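Local coordinates for Rho GTPase-activating protein 27 (Homo sapiens, PDB 3PP2) that probably switches off Rho-type GTPases such as CDC42 and RAC1 by speeding GTP hydrolysis, and is represented here by its pleckstrin homology domain, at residues G12-T17 with S112-A117; R16-D21 with P66-E71; W35-G40 with T44-S49; A75-A80 with K116-G121. All blocks are in the same frame, centred on the assembly; numbering follows the deposited sequence. Where two conformers were deposited one is given.

Contact 1. Residues G12-T17 with S112-A117; sequences GVLHRT and STWHKA
Gly12 meets the indole of Trp114 at its rim: Gly12 N lies in the ring plane, 3.5 Å from Trp114 CZ2, where a backbone without a side chain comes up to the benzene part of the ring. Two residues on, Leu14 supplies the main contact. Its CG stands opposite the carbonyl carbon and beside the backbone N (chi1 -66°), which sends both methyls against the indole from the strand side. CD1 sits over the five-membered ring of Trp114, 3.6 Å from its centroid and only 13° off the ring normal, a CH-pi contact on the face. CD2 lies above the same face, toward the CD1-NE1 side of the indole, with Leu14 CD2 3.9 Å from Trp114 NE1. Replacing the tryptophan by an alanine would probably leave the Leu14 methyls without a surface to lie on and open a gap between strand and helix. This is how the C-terminal helix of a pleckstrin homology domain plugs one end of its curled beta sheet. Around the same indole, Lys10 makes a cation-pi contact and Leu43 of strand 42-46 packs, while Ile103 of strand 100-104 touches Leu14.

Contact 2. Residues R16-D21 with P66-E71; sequences RTKTAD and PEYTVE
A salt bridge and a tyrosine set between two basic side chains join Arg16 and Lys18 of strand 10-21 to Glu67 and Tyr68 of segment 66-71, a partly buried contact within the curled sheet of the pleckstrin homology fold. Arg16 NH1 donates to Glu67 OE1 at 2.8 Å with an N-H...O angle of 153°; the oxygen lies near the guanidinium plane, but the donor meets it on the anti side of the carboxylate and well out of that plane, the two flat groups being turned 71° apart. Bent at chi2 (-66°), the arginine chain brings its guanidinium face to the Tyr68 ring, whose edge it meets, Arg16 NH2 lying 3.8 Å from Tyr68 CE2. With the arginine cut back to an alanine, Glu67 would probably lose its charged mate and the edge of Tyr68 some of its cover. Beyond the ring, Lys18 CD lies 4.0 Å from Tyr68 CE1, and Lys18 NZ turns to Asp21 OD1 in a second salt bridge. A water ties Tyr68 OH to Lys18 N, 2.9 Å from each. Phe46 O and Ser34 OG also hold Arg16, Phe45 of strand 42-46 packs on it, and Tyr101 of strand 100-104 meets the Tyr68 ring.

Contact 3. Residues W35-G40 with T44-S49; sequences WTVLEG and TFFKDS
Phe46 lies against Trp35 and Val37 across the beta hairpin of strands 32-39 and 42-46, two neighbouring antiparallel strands in the curled sheet of the pleckstrin homology domain. Its side chain can be followed outward. CB is 3.5 Å from Trp35 O, the carbonyl that also accepts the backbone N-H of Phe46. With CG opposite its carbonyl carbon (chi1 -72°), the ring runs alongside the tryptophan, pointing the same way, and its edge faces Trp35 O. CD1 reaches Trp35 CD1 at 3.7 Å; the two aromatic planes are inclined at 42°, an oblique meeting. One atom further, CE1 touches Val37 CG2, also at 3.7 Å. Thr44 CG2, from the same strand as Phe46, covers a face of the ring toward its rim. Trp35 is engaged beyond the hairpin too: its NE1 is bonded to Arg58 O of the third subunit, and its ring meets Trp35 of that subunit edge-to-face, so this surface of the hairpin belongs to a subunit interface. The other face of the sheet carries Thr36 beside Phe45, a non-hydrogen-bonded pair whose side chains run together. Thr36 CG2, opposite its backbone N, lies 3.5 Å from Phe45 CE1, and Thr36 OG1 is bonded to Ser34 O. Next along, Val37 and Thr44 form the hydrogen-bonded pair, linked in both directions. Beyond the Thr36-Phe45 pair direct bonding is partly replaced: a water accepts from Trp35 N and donates to Lys47 O, 2.7 Å from that oxygen.

Contact 4. Residues A75-A80 with K116-G121; sequences ATLSWA and KAIAQG
Leu77 extends its CG opposite the backbone N (chi1 172°), and a chi2 of 70° swings CD2 out toward the helix, where that one methyl makes the whole contact with Ile118 and Ala119. Ile118 answers with CG2, likewise opposite its own backbone N, and the two side chains cross at about a right angle. In the pleckstrin homology fold this is the seam between strand 76-79 and the C-terminal helix 108-122, which lies against the curled antiparallel sheet. The side-chain contacts are apolar and few: Leu77 CD2 stands 3.9 Å from Ile118 CG2 and 4.0 Å from Ala119 CB, as a single methyl laid on the helix surface. Leu77 also packs on His115 and Ile122, so its partners are spread over about two turns of the helix. Nearby, Trp79 of the same strand stacks on His115, and Ala119 packs against Trp79 of the second subunit, which places this seam beside a subunit interface. The closest approach is to the backbone, where Leu77 CD2 comes within 3.6 Å of Ala119 N.

Contacts 1 and 3 are buried, whereas contacts 2 and 4 are partly buried. Contacts 1 and 4 use the same helix, 108-122, and fix it to the sheet mainly through apolar side chains, with no polar bond between the segments: an indole face in one and a single leucine methyl in the other. Contacts 1 and 2 share strand 10-21, whose Gly12-Leu14 end serves the helix and whose Arg16-Lys18 part turns to charge and water. Contact 3 differs in being a regular backbone pairing of sequence neighbours, nested within the loops closed by contacts 1 and 2. Phe46 O and Phe45 join it to Arg16. Other subunits approach contacts 1, 3 and 4, but not contact 2.

Contact 1. Residues G12-T17 with S112-A117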
loop_
_atom_site.group_PDB
_atom_site.type_symbol
_atom_site.label_atom_id
_atom_site.label_comp_id
_atom_site.label_asym_id
_atom_site.label_seq_id
_atom_site.Cartn_x
_atom_site.Cartn_y
_atom_site.Cartn_z
ATOM N N GLY A 12 0.773 -2.990 14.771
ATOM C CA GLY A 12 0.429 -1.740 14.100
ATOM C C GLY A 12 -0.892 -1.160 14.548
ATOM O O GLY A 12 -1.627 -1.814 15.281
ATOM N N VAL A 13 -1.188 0.074 14.167
ATOM C CA VAL A 13 -2.466 0.636 14.475
ATOM C C VAL A 13 -3.502 0.278 13.388
ATOM O O VAL A 13 -3.253 0.496 12.196
ATOM C CB VAL A 13 -2.378 2.151 14.718
ATOM C CG1 VAL A 13 -3.801 2.711 14.943
ATOM C CG2 VAL A 13 -1.452 2.483 15.897
ATOM N N LEU A 14 -4.643 -0.258 13.800
ATOM C CA LEU A 14 -5.740 -0.628 12.924
ATOM C C LEU A 14 -7.051 -0.118 13.491
ATOM O O LEU A 14 -7.207 0.040 14.707
ATOM C CB LEU A 14 -5.853 -2.151 12.749
ATOM C CG LEU A 14 -4.685 -2.806 12.021
ATOM C CD1 LEU A 14 -4.782 -4.332 12.108
ATOM C CD2 LEU A 14 -4.602 -2.325 10.588
ATOM N N HIS A 15 -8.029 0.052 12.613
ATOM C CA HIS A 15 -9.400 0.288 13.019
ATOM C C HIS A 15 -10.095 -1.057 13.193
ATOM O O HIS A 15 -9.899 -2.002 12.416
ATOM C CB HIS A 15 -10.108 1.150 12.022
ATOM C CG HIS A 15 -9.531 2.504 11.927
ATOM N ND1 HIS A 15 -10.105 3.595 12.517
ATOM C CD2 HIS A 15 -8.444 2.952 11.259
ATOM C CE1 HIS A 15 -9.378 4.664 12.240
ATOM N NE2 HIS A 15 -8.348 4.296 11.495
ATOM N N ARG A 16 -10.905 -1.167 14.224
ATOM C CA ARG A 16 -11.655 -2.408 14.455
ATOM C C ARG A 16 -12.923 -2.162 15.217
ATOM O O ARG A 16 -13.003 -1.215 16.027
ATOM C CB ARG A 16 -10.776 -3.438 15.181
ATOM C CG ARG A 16 -10.618 -3.271 16.672
ATOM C CD ARG A 16 -9.879 -2.030 17.017
ATOM N NE ARG A 16 -9.555 -1.898 18.432
ATOM C CZ ARG A 16 -10.425 -1.577 19.358
ATOM N NH1 ARG A 16 -10.015 -1.438 20.633
ATOM N NH2 ARG A 16 -11.697 -1.363 19.022
ATOM N N THR A 17 -13.893 -3.046 15.002
ATOM C CA THR A 17 -15.085 -3.098 15.824
ATOM C C THR A 17 -15.478 -4.557 16.012
ATOM O O THR A 17 -15.359 -5.364 15.086
ATOM C CB THR A 17 -16.274 -2.340 15.163
ATOM O OG1 THR A 17 -17.417 -2.420 16.017
ATOM C CG2 THR A 17 -16.658 -2.823 13.745
ATOM N N SER A 112 -3.948 -5.692 3.337
ATOM C CA SER A 112 -3.551 -6.958 2.686
ATOM C C SER A 112 -2.414 -7.636 3.432
ATOM O O SER A 112 -2.397 -8.849 3.592
ATOM C CB SER A 112 -3.190 -6.691 1.230
ATOM O OG SER A 112 -2.785 -7.884 0.583
ATOM N N THR A 113 -1.447 -6.841 3.885
ATOM C CA THR A 113 -0.345 -7.415 4.634
ATOM C C THR A 113 -0.829 -8.001 5.987
ATOM O O THR A 113 -0.317 -9.031 6.432
ATOM C CB THR A 113 0.832 -6.449 4.841
ATOM O OG1 THR A 113 0.429 -5.339 5.656
ATOM C CG2 THR A 113 1.384 -5.972 3.455
ATOM N N TRP A 114 -1.781 -7.357 6.625
ATOM C CA TRP A 114 -2.397 -7.934 7.820
ATOM C C TRP A 114 -3.201 -9.194 7.532
ATOM O O TRP A 114 -3.178 -10.143 8.309
ATOM C CB TRP A 114 -3.255 -6.901 8.570
ATOM C CG TRP A 114 -2.454 -6.057 9.501
ATOM C CD1 TRP A 114 -1.937 -4.827 9.268
ATOM C CD2 TRP A 114 -2.101 -6.394 10.832
ATOM N NE1 TRP A 114 -1.272 -4.363 10.368
ATOM C CE2 TRP A 114 -1.357 -5.295 11.355
ATOM C CE3 TRP A 114 -2.358 -7.495 11.658
ATOM C CZ2 TRP A 114 -0.880 -5.268 12.649
ATOM C CZ3 TRP A 114 -1.864 -7.458 12.963
ATOM C CH2 TRP A 114 -1.138 -6.360 13.433
ATOM N N HIS A 115 -3.916 -9.223 6.420
ATOM C CA HIS A 115 -4.593 -10.420 6.029
ATOM C C HIS A 115 -3.626 -11.571 5.921
ATOM O O HIS A 115 -3.880 -12.652 6.448
ATOM C CB HIS A 115 -5.329 -10.174 4.698
ATOM C CG HIS A 115 -6.030 -11.368 4.170
ATOM N ND1 HIS A 115 -5.359 -12.432 3.618
ATOM C CD2 HIS A 115 -7.345 -11.693 4.138
ATOM C CE1 HIS A 115 -6.233 -13.370 3.295
ATOM N NE2 HIS A 115 -7.449 -12.931 3.561
ATOM N N LYS A 116 -2.493 -11.346 5.258
ATOM C CA LYS A 116 -1.473 -12.388 5.105
ATOM C C LYS A 116 -0.977 -12.917 6.443
ATOM O O LYS A 116 -0.867 -14.117 6.648
ATOM C CB LYS A 116 -0.302 -11.863 4.270
ATOM C CG LYS A 116 0.676 -12.927 3.829
ATOM C CD LYS A 116 1.759 -12.305 2.915
ATOM C CE LYS A 116 2.757 -13.376 2.455
ATOM N NZ LYS A 116 3.901 -12.751 1.816
ATOM N N ALA A 117 -0.723 -12.002 7.372
ATOM C CA ALA A 117 -0.189 -12.389 8.680
ATOM C C ALA A 117 -1.241 -13.173 9.462
ATOM O O ALA A 117 -0.935 -14.196 10.105
ATOM C CB ALA A 117 0.328 -11.160 9.434
#

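Contact 2. Residues R16-D21 with P66-E71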
loop_
_atom_site.group_PDB
_atom_site.type_symbol
_atom_site.label_atom_id
_atom_site.label_comp_id
_atom_site.label_asym_id
_atom_site.label_seq_id
_atom_site.Cartn_x
_atom_site.Cartn_y
_atom_site.Cartn_z
ATOM N N ARG A 16 -10.905 -1.167 14.224
ATOM C CA ARG A 16 -11.655 -2.408 14.455
ATOM C C ARG A 16 -12.923 -2.162 15.217
ATOM O O ARG A 16 -13.003 -1.215 16.027
ATOM C CB ARG A 16 -10.776 -3.438 15.181
ATOM C CG ARG A 16 -10.618 -3.271 16.672
ATOM C CD ARG A 16 -9.879 -2.030 17.017
ATOM N NE ARG A 16 -9.555 -1.898 18.432
ATOM C CZ ARG A 16 -10.425 -1.577 19.358
ATOM N NH1 ARG A 16 -10.015 -1.438 20.633
ATOM N NH2 ARG A 16 -11.697 -1.363 19.022
ATOM N N THR A 17 -13.893 -3.046 15.002
ATOM C CA THR A 17 -15.085 -3.098 15.824
ATOM C C THR A 17 -15.478 -4.557 16.012
ATOM O O THR A 17 -15.359 -5.364 15.086
ATOM C CB THR A 17 -16.274 -2.340 15.163
ATOM O OG1 THR A 17 -17.417 -2.420 16.017
ATOM C CG2 THR A 17 -16.658 -2.823 13.745
ATOM N N LYS A 18 -16.013 -4.862 17.174
ATOM C CA LYS A 18 -16.681 -6.123 17.392
ATOM C C LYS A 18 -18.048 -6.012 16.735
ATOM O O LYS A 18 -18.652 -4.914 16.680
ATOM C CB LYS A 18 -16.814 -6.410 18.889
ATOM C CG LYS A 18 -17.263 -7.801 19.232
ATOM C CD LYS A 18 -17.104 -8.070 20.751
ATOM C CE LYS A 18 -17.495 -9.496 21.097
ATOM N NZ LYS A 18 -17.392 -9.653 22.592
ATOM N N THR A 19 -18.481 -7.112 16.116
ATOM C CA THR A 19 -19.795 -7.170 15.459
ATOM C C THR A 19 -20.682 -8.320 15.962
ATOM O O THR A 19 -21.884 -8.279 15.765
ATOM C CB THR A 19 -19.646 -7.298 13.942
ATOM O OG1 THR A 19 -18.752 -8.384 13.662
ATOM C CG2 THR A 19 -19.103 -5.998 13.356
ATOM N N ALA A 20 -20.117 -9.314 16.631
ATOM C CA ALA A 20 -20.930 -10.378 17.259
ATOM C C ALA A 20 -20.235 -10.897 18.495
ATOM O O ALA A 20 -18.981 -10.973 18.527
ATOM C CB ALA A 20 -21.188 -11.503 16.297
ATOM N N ASP A 21 -21.041 -11.180 19.541
ATOM C CA ASP A 21 -20.541 -11.734 20.780
ATOM C C ASP A 21 -21.020 -13.164 20.823
ATOM O O ASP A 21 -22.210 -13.420 20.986
ATOM C CB ASP A 21 -21.096 -10.943 21.967
ATOM C CG ASP A 21 -20.674 -11.514 23.284
ATOM O OD1 ASP A 21 -19.472 -11.856 23.406
ATOM O OD2 ASP A 21 -21.520 -11.535 24.214
ATOM N N PRO A 66 -5.220 -4.970 26.998
ATOM C CA PRO A 66 -6.016 -5.513 25.901
ATOM C C PRO A 66 -7.506 -5.240 26.038
ATOM O O PRO A 66 -8.083 -5.338 27.170
ATOM C CB PRO A 66 -5.737 -7.015 25.957
ATOM C CG PRO A 66 -4.496 -7.126 26.667
ATOM C CD PRO A 66 -4.499 -6.041 27.693
ATOM N N GLU A 67 -8.127 -4.911 24.920
ATOM C CA GLU A 67 -9.577 -4.816 24.861
ATOM C C GLU A 67 -10.229 -6.086 24.338
ATOM O O GLU A 67 -11.195 -6.566 24.953
ATOM C CB GLU A 67 -10.033 -3.618 24.010
ATOM C CG GLU A 67 -11.545 -3.455 24.101
ATOM C CD GLU A 67 -12.106 -2.126 23.722
ATOM O OE1 GLU A 67 -11.419 -1.349 23.039
ATOM O OE2 GLU A 67 -13.282 -1.870 24.117
ATOM N N TYR A 68 -9.710 -6.594 23.214
ATOM C CA TYR A 68 -10.242 -7.813 22.576
ATOM C C TYR A 68 -9.058 -8.717 22.237
ATOM O O TYR A 68 -8.051 -8.259 21.678
ATOM C CB TYR A 68 -10.979 -7.496 21.277
ATOM C CG TYR A 68 -12.087 -6.497 21.374
ATOM C CD1 TYR A 68 -13.191 -6.728 22.163
ATOM C CD2 TYR A 68 -12.053 -5.312 20.673
ATOM C CE1 TYR A 68 -14.220 -5.800 22.262
ATOM C CE2 TYR A 68 -13.103 -4.395 20.759
ATOM C CZ TYR A 68 -14.183 -4.655 21.560
ATOM O OH TYR A 68 -15.208 -3.710 21.666
ATOM N N THR A 69 -9.161 -9.988 22.604
ATOM C CA THR A 69 -8.146 -10.968 22.228
ATOM C C THR A 69 -8.848 -12.013 21.367
ATOM O O THR A 69 -9.923 -12.550 21.741
ATOM C CB THR A 69 -7.474 -11.544 23.460
ATOM O OG1 THR A 69 -6.923 -10.476 24.252
ATOM C CG2 THR A 69 -6.379 -12.573 23.100
ATOM N N VAL A 70 -8.254 -12.327 20.248
ATOM C CA VAL A 70 -8.822 -13.304 19.375
ATOM C C VAL A 70 -7.802 -14.413 19.152
ATOM O O VAL A 70 -6.755 -14.191 18.561
ATOM C CB VAL A 70 -9.248 -12.696 18.024
ATOM C CG1 VAL A 70 -9.948 -13.770 17.218
ATOM C CG2 VAL A 70 -10.086 -11.388 18.251
ATOM N N GLU A 71 -8.101 -15.608 19.664
ATOM C CA GLU A 71 -7.272 -16.769 19.413
ATOM C C GLU A 71 -7.585 -17.245 18.005
ATOM O O GLU A 71 -8.726 -17.387 17.637
ATOM C CB GLU A 71 -7.514 -17.851 20.494
ATOM C CG GLU A 71 -7.166 -17.362 21.887
ATOM C CD GLU A 71 -7.502 -18.320 23.002
ATOM O OE1 GLU A 71 -7.849 -19.483 22.708
ATOM O OE2 GLU A 71 -7.406 -17.900 24.203
HETATM O O HOH W 1 -16.121 -2.759 19.105
#

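Contact 3. Residues W35-G40 with T44-S49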
loop_
_atom_site.group_PDB
_atom_site.type_symbol
_atom_site.label_atom_id
_atom_site.label_comp_id
_atom_site.label_asym_id
_atom_site.label_seq_id
_atom_site.Cartn_x
_atom_site.Cartn_y
_atom_site.Cartn_z
ATOM N N TRP A 35 -3.705 0.183 18.764
ATOM C CA TRP A 35 -2.598 -0.727 18.614
ATOM C C TRP A 35 -3.135 -2.160 18.598
ATOM O O TRP A 35 -4.105 -2.506 19.291
ATOM C CB TRP A 35 -1.623 -0.542 19.778
ATOM C CG TRP A 35 -0.319 -1.226 19.672
ATOM C CD1 TRP A 35 0.180 -2.169 20.500
ATOM C CD2 TRP A 35 0.662 -1.004 18.654
ATOM N NE1 TRP A 35 1.433 -2.555 20.059
ATOM C CE2 TRP A 35 1.746 -1.841 18.929
ATOM C CE3 TRP A 35 0.726 -0.155 17.545
ATOM C CZ2 TRP A 35 2.891 -1.860 18.131
ATOM C CZ3 TRP A 35 1.875 -0.192 16.723
ATOM C CH2 TRP A 35 2.928 -1.019 17.041
ATOM N N THR A 36 -2.498 -2.970 17.764
ATOM C CA THR A 36 -2.882 -4.342 17.476
ATOM C C THR A 36 -1.607 -5.139 17.390
ATOM O O THR A 36 -0.653 -4.712 16.736
ATOM C CB THR A 36 -3.654 -4.419 16.133
ATOM O OG1 THR A 36 -4.778 -3.524 16.178
ATOM C CG2 THR A 36 -4.170 -5.828 15.836
ATOM N N VAL A 37 -1.588 -6.298 18.030
ATOM C CA VAL A 37 -0.449 -7.197 18.000
ATOM C C VAL A 37 -0.877 -8.602 17.641
ATOM O O VAL A 37 -1.793 -9.140 18.227
ATOM C CB VAL A 37 0.282 -7.243 19.366
ATOM C CG1 VAL A 37 1.424 -8.295 19.416
ATOM C CG2 VAL A 37 0.812 -5.814 19.704
ATOM N N LEU A 38 -0.221 -9.153 16.637
ATOM C CA LEU A 38 -0.321 -10.567 16.296
ATOM C C LEU A 38 0.947 -11.264 16.733
ATOM O O LEU A 38 2.037 -10.927 16.290
ATOM C CB LEU A 38 -0.489 -10.714 14.790
ATOM C CG LEU A 38 -0.517 -12.132 14.237
ATOM C CD1 LEU A 38 -1.689 -12.897 14.782
ATOM C CD2 LEU A 38 -0.530 -12.070 12.721
ATOM N N GLU A 39 0.815 -12.224 17.648
ATOM C CA GLU A 39 1.982 -12.951 18.168
ATOM C C GLU A 39 1.525 -14.344 18.534
ATOM O O GLU A 39 0.512 -14.492 19.201
ATOM C CB GLU A 39 2.532 -12.209 19.408
ATOM C CG GLU A 39 3.815 -12.738 19.984
ATOM C CD GLU A 39 4.481 -11.739 20.963
ATOM O OE1 GLU A 39 3.924 -10.622 21.208
ATOM O OE2 GLU A 39 5.568 -12.080 21.494
ATOM N N GLY A 40 2.279 -15.356 18.103
ATOM C CA GLY A 40 1.959 -16.722 18.416
ATOM C C GLY A 40 0.554 -17.232 18.167
ATOM O O GLY A 40 0.007 -17.968 18.988
ATOM N N THR A 44 -4.346 -9.474 19.333
ATOM C CA THR A 44 -4.759 -8.659 20.444
ATOM C C THR A 44 -5.000 -7.210 19.975
ATOM O O THR A 44 -4.102 -6.598 19.416
ATOM C CB THR A 44 -3.729 -8.670 21.570
ATOM O OG1 THR A 44 -3.502 -10.017 22.007
ATOM C CG2 THR A 44 -4.205 -7.793 22.741
ATOM N N PHE A 45 -6.204 -6.708 20.210
ATOM C CA PHE A 45 -6.539 -5.321 20.016
ATOM C C PHE A 45 -6.496 -4.635 21.360
ATOM O O PHE A 45 -7.221 -5.034 22.285
ATOM C CB PHE A 45 -7.943 -5.197 19.446
ATOM C CG PHE A 45 -8.096 -5.739 18.065
ATOM C CD1 PHE A 45 -7.532 -5.089 16.986
ATOM C CD2 PHE A 45 -8.805 -6.909 17.840
ATOM C CE1 PHE A 45 -7.693 -5.590 15.730
ATOM C CE2 PHE A 45 -8.950 -7.423 16.575
ATOM C CZ PHE A 45 -8.401 -6.737 15.524
ATOM N N PHE A 46 -5.651 -3.624 21.491
ATOM C CA PHE A 46 -5.541 -2.857 22.741
ATOM C C PHE A 46 -6.647 -1.842 22.846
ATOM O O PHE A 46 -7.470 -1.655 21.957
ATOM C CB PHE A 46 -4.113 -2.266 22.806
ATOM C CG PHE A 46 -3.071 -3.308 23.083
ATOM C CD1 PHE A 46 -2.516 -4.080 22.067
ATOM C CD2 PHE A 46 -2.700 -3.588 24.370
ATOM C CE1 PHE A 46 -1.614 -5.046 22.351
ATOM C CE2 PHE A 46 -1.804 -4.592 24.644
ATOM C CZ PHE A 46 -1.265 -5.310 23.650
ATOM N N LYS A 47 -6.714 -1.211 24.010
ATOM C CA LYS A 47 -7.631 -0.144 24.252
ATOM C C LYS A 47 -7.485 0.931 23.166
ATOM O O LYS A 47 -6.406 1.071 22.575
ATOM C CB LYS A 47 -7.330 0.438 25.649
ATOM C CG LYS A 47 -8.370 1.415 26.187
ATOM C CD LYS A 47 -7.958 1.926 27.573
ATOM C CE LYS A 47 -9.110 2.654 28.308
ATOM N NZ LYS A 47 -8.766 3.075 29.705
ATOM N N ASP A 48 -8.556 1.678 22.929
ATOM C CA ASP A 48 -8.565 2.801 21.986
ATOM C C ASP A 48 -7.320 3.662 22.138
ATOM O O ASP A 48 -6.957 4.028 23.269
ATOM C CB ASP A 48 -9.819 3.628 22.264
ATOM C CG ASP A 48 -10.081 4.739 21.235
ATOM O OD1 ASP A 48 -9.227 5.057 20.369
ATOM O OD2 ASP A 48 -11.215 5.259 21.295
ATOM N N SER A 49 -6.691 4.042 21.019
ATOM C CA SER A 49 -5.480 4.859 21.050
ATOM C C SER A 49 -5.776 6.342 21.264
ATOM O O SER A 49 -4.857 7.091 21.510
ATOM C CB SER A 49 -4.664 4.690 19.779
ATOM O OG SER A 49 -5.402 5.060 18.627
HETATM O O HOH W 2 -4.185 1.618 21.156
#

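Contact 4. Residues A75-A80 with K116-G121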
loop_
_atom_site.group_PDB
_atom_site.type_symbol
_atom_site.label_atom_id
_atom_site.label_comp_id
_atom_site.label_asym_id
_atom_site.label_seq_id
_atom_site.Cartn_x
_atom_site.Cartn_y
_atom_site.Cartn_z
ATOM N N ALA A 75 -10.337 -20.002 13.672
ATOM C CA ALA A 75 -10.939 -18.773 13.241
ATOM C C ALA A 75 -11.093 -18.796 11.714
ATOM O O ALA A 75 -10.422 -19.562 11.018
ATOM C CB ALA A 75 -10.065 -17.562 13.697
ATOM N N THR A 76 -11.971 -17.936 11.225
ATOM C CA THR A 76 -12.223 -17.752 9.795
ATOM C C THR A 76 -11.976 -16.282 9.454
ATOM O O THR A 76 -12.486 -15.397 10.128
ATOM C CB THR A 76 -13.651 -18.130 9.444
ATOM O OG1 THR A 76 -13.861 -19.507 9.766
ATOM C CG2 THR A 76 -13.923 -17.978 7.937
ATOM N N LEU A 77 -11.155 -16.056 8.437
ATOM C CA LEU A 77 -10.818 -14.708 7.941
ATOM C C LEU A 77 -11.312 -14.559 6.522
ATOM O O LEU A 77 -11.091 -15.448 5.695
ATOM C CB LEU A 77 -9.313 -14.570 7.981
ATOM C CG LEU A 77 -8.682 -13.338 7.348
ATOM C CD1 LEU A 77 -9.001 -12.107 8.191
ATOM C CD2 LEU A 77 -7.146 -13.575 7.205
ATOM N N SER A 78 -11.854 -13.398 6.227
ATOM C CA SER A 78 -12.257 -13.053 4.889
ATOM C C SER A 78 -12.169 -11.562 4.641
ATOM O O SER A 78 -12.047 -10.785 5.566
ATOM C CB SER A 78 -13.676 -13.497 4.630
ATOM O OG SER A 78 -14.570 -12.906 5.530
ATOM N N TRP A 79 -12.205 -11.166 3.386
ATOM C CA TRP A 79 -12.545 -9.804 3.026
ATOM C C TRP A 79 -14.056 -9.672 3.212
ATOM O O TRP A 79 -14.839 -10.474 2.696
ATOM C CB TRP A 79 -12.125 -9.482 1.601
ATOM C CG TRP A 79 -10.669 -9.419 1.406
ATOM C CD1 TRP A 79 -9.803 -10.473 1.273
ATOM C CD2 TRP A 79 -9.849 -8.222 1.328
ATOM N NE1 TRP A 79 -8.535 -10.014 1.083
ATOM C CE2 TRP A 79 -8.518 -8.645 1.113
ATOM C CE3 TRP A 79 -10.114 -6.854 1.378
ATOM C CZ2 TRP A 79 -7.441 -7.738 1.007
ATOM C CZ3 TRP A 79 -9.057 -5.948 1.238
ATOM C CH2 TRP A 79 -7.741 -6.396 1.055
ATOM N N ALA A 80 -14.477 -8.639 3.929
ATOM C CA ALA A 80 -15.903 -8.468 4.211
ATOM C C ALA A 80 -16.671 -8.122 2.942
ATOM O O ALA A 80 -16.139 -7.450 2.060
ATOM C CB ALA A 80 -16.114 -7.381 5.210
ATOM N N LYS A 116 -2.493 -11.346 5.258
ATOM C CA LYS A 116 -1.473 -12.388 5.105
ATOM C C LYS A 116 -0.977 -12.917 6.443
ATOM O O LYS A 116 -0.867 -14.117 6.648
ATOM C CB LYS A 116 -0.302 -11.863 4.270
ATOM C CG LYS A 116 0.676 -12.927 3.829
ATOM C CD LYS A 116 1.759 -12.305 2.915
ATOM C CE LYS A 116 2.757 -13.376 2.455
ATOM N NZ LYS A 116 3.901 -12.751 1.816
ATOM N N ALA A 117 -0.723 -12.002 7.372
ATOM C CA ALA A 117 -0.189 -12.389 8.680
ATOM C C ALA A 117 -1.241 -13.173 9.462
ATOM O O ALA A 117 -0.935 -14.196 10.105
ATOM C CB ALA A 117 0.328 -11.160 9.434
ATOM N N ILE A 118 -2.466 -12.666 9.504
ATOM C CA ILE A 118 -3.544 -13.349 10.229
ATOM C C ILE A 118 -3.853 -14.698 9.620
ATOM O O ILE A 118 -4.023 -15.693 10.342
ATOM C CB ILE A 118 -4.828 -12.465 10.305
ATOM C CG1 ILE A 118 -4.565 -11.163 11.097
ATOM C CG2 ILE A 118 -6.015 -13.225 10.928
ATOM C CD1 ILE A 118 -5.607 -10.075 10.866
ATOM N N ALA A 119 -3.878 -14.772 8.301
ATOM C CA ALA A 119 -4.082 -16.049 7.623
ATOM C C ALA A 119 -3.022 -17.075 8.022
ATOM O O ALA A 119 -3.339 -18.260 8.274
ATOM C CB ALA A 119 -4.086 -15.852 6.058
ATOM N N GLN A 120 -1.763 -16.649 8.087
ATOM C CA GLN A 120 -0.704 -17.563 8.521
ATOM C C GLN A 120 -0.912 -17.965 9.979
ATOM O O GLN A 120 -0.645 -19.117 10.354
ATOM C CB GLN A 120 0.664 -16.934 8.318
ATOM C CG GLN A 120 1.815 -17.860 8.646
ATOM C CD GLN A 120 3.190 -17.355 8.190
ATOM O OE1 GLN A 120 3.326 -16.632 7.186
ATOM N NE2 GLN A 120 4.218 -17.742 8.932
ATOM N N GLY A 121 -1.376 -17.045 10.822
ATOM C CA GLY A 121 -1.641 -17.374 12.247
ATOM C C GLY A 121 -2.727 -18.376 12.433
ATOM O O GLY A 121 -2.671 -19.201 13.382
#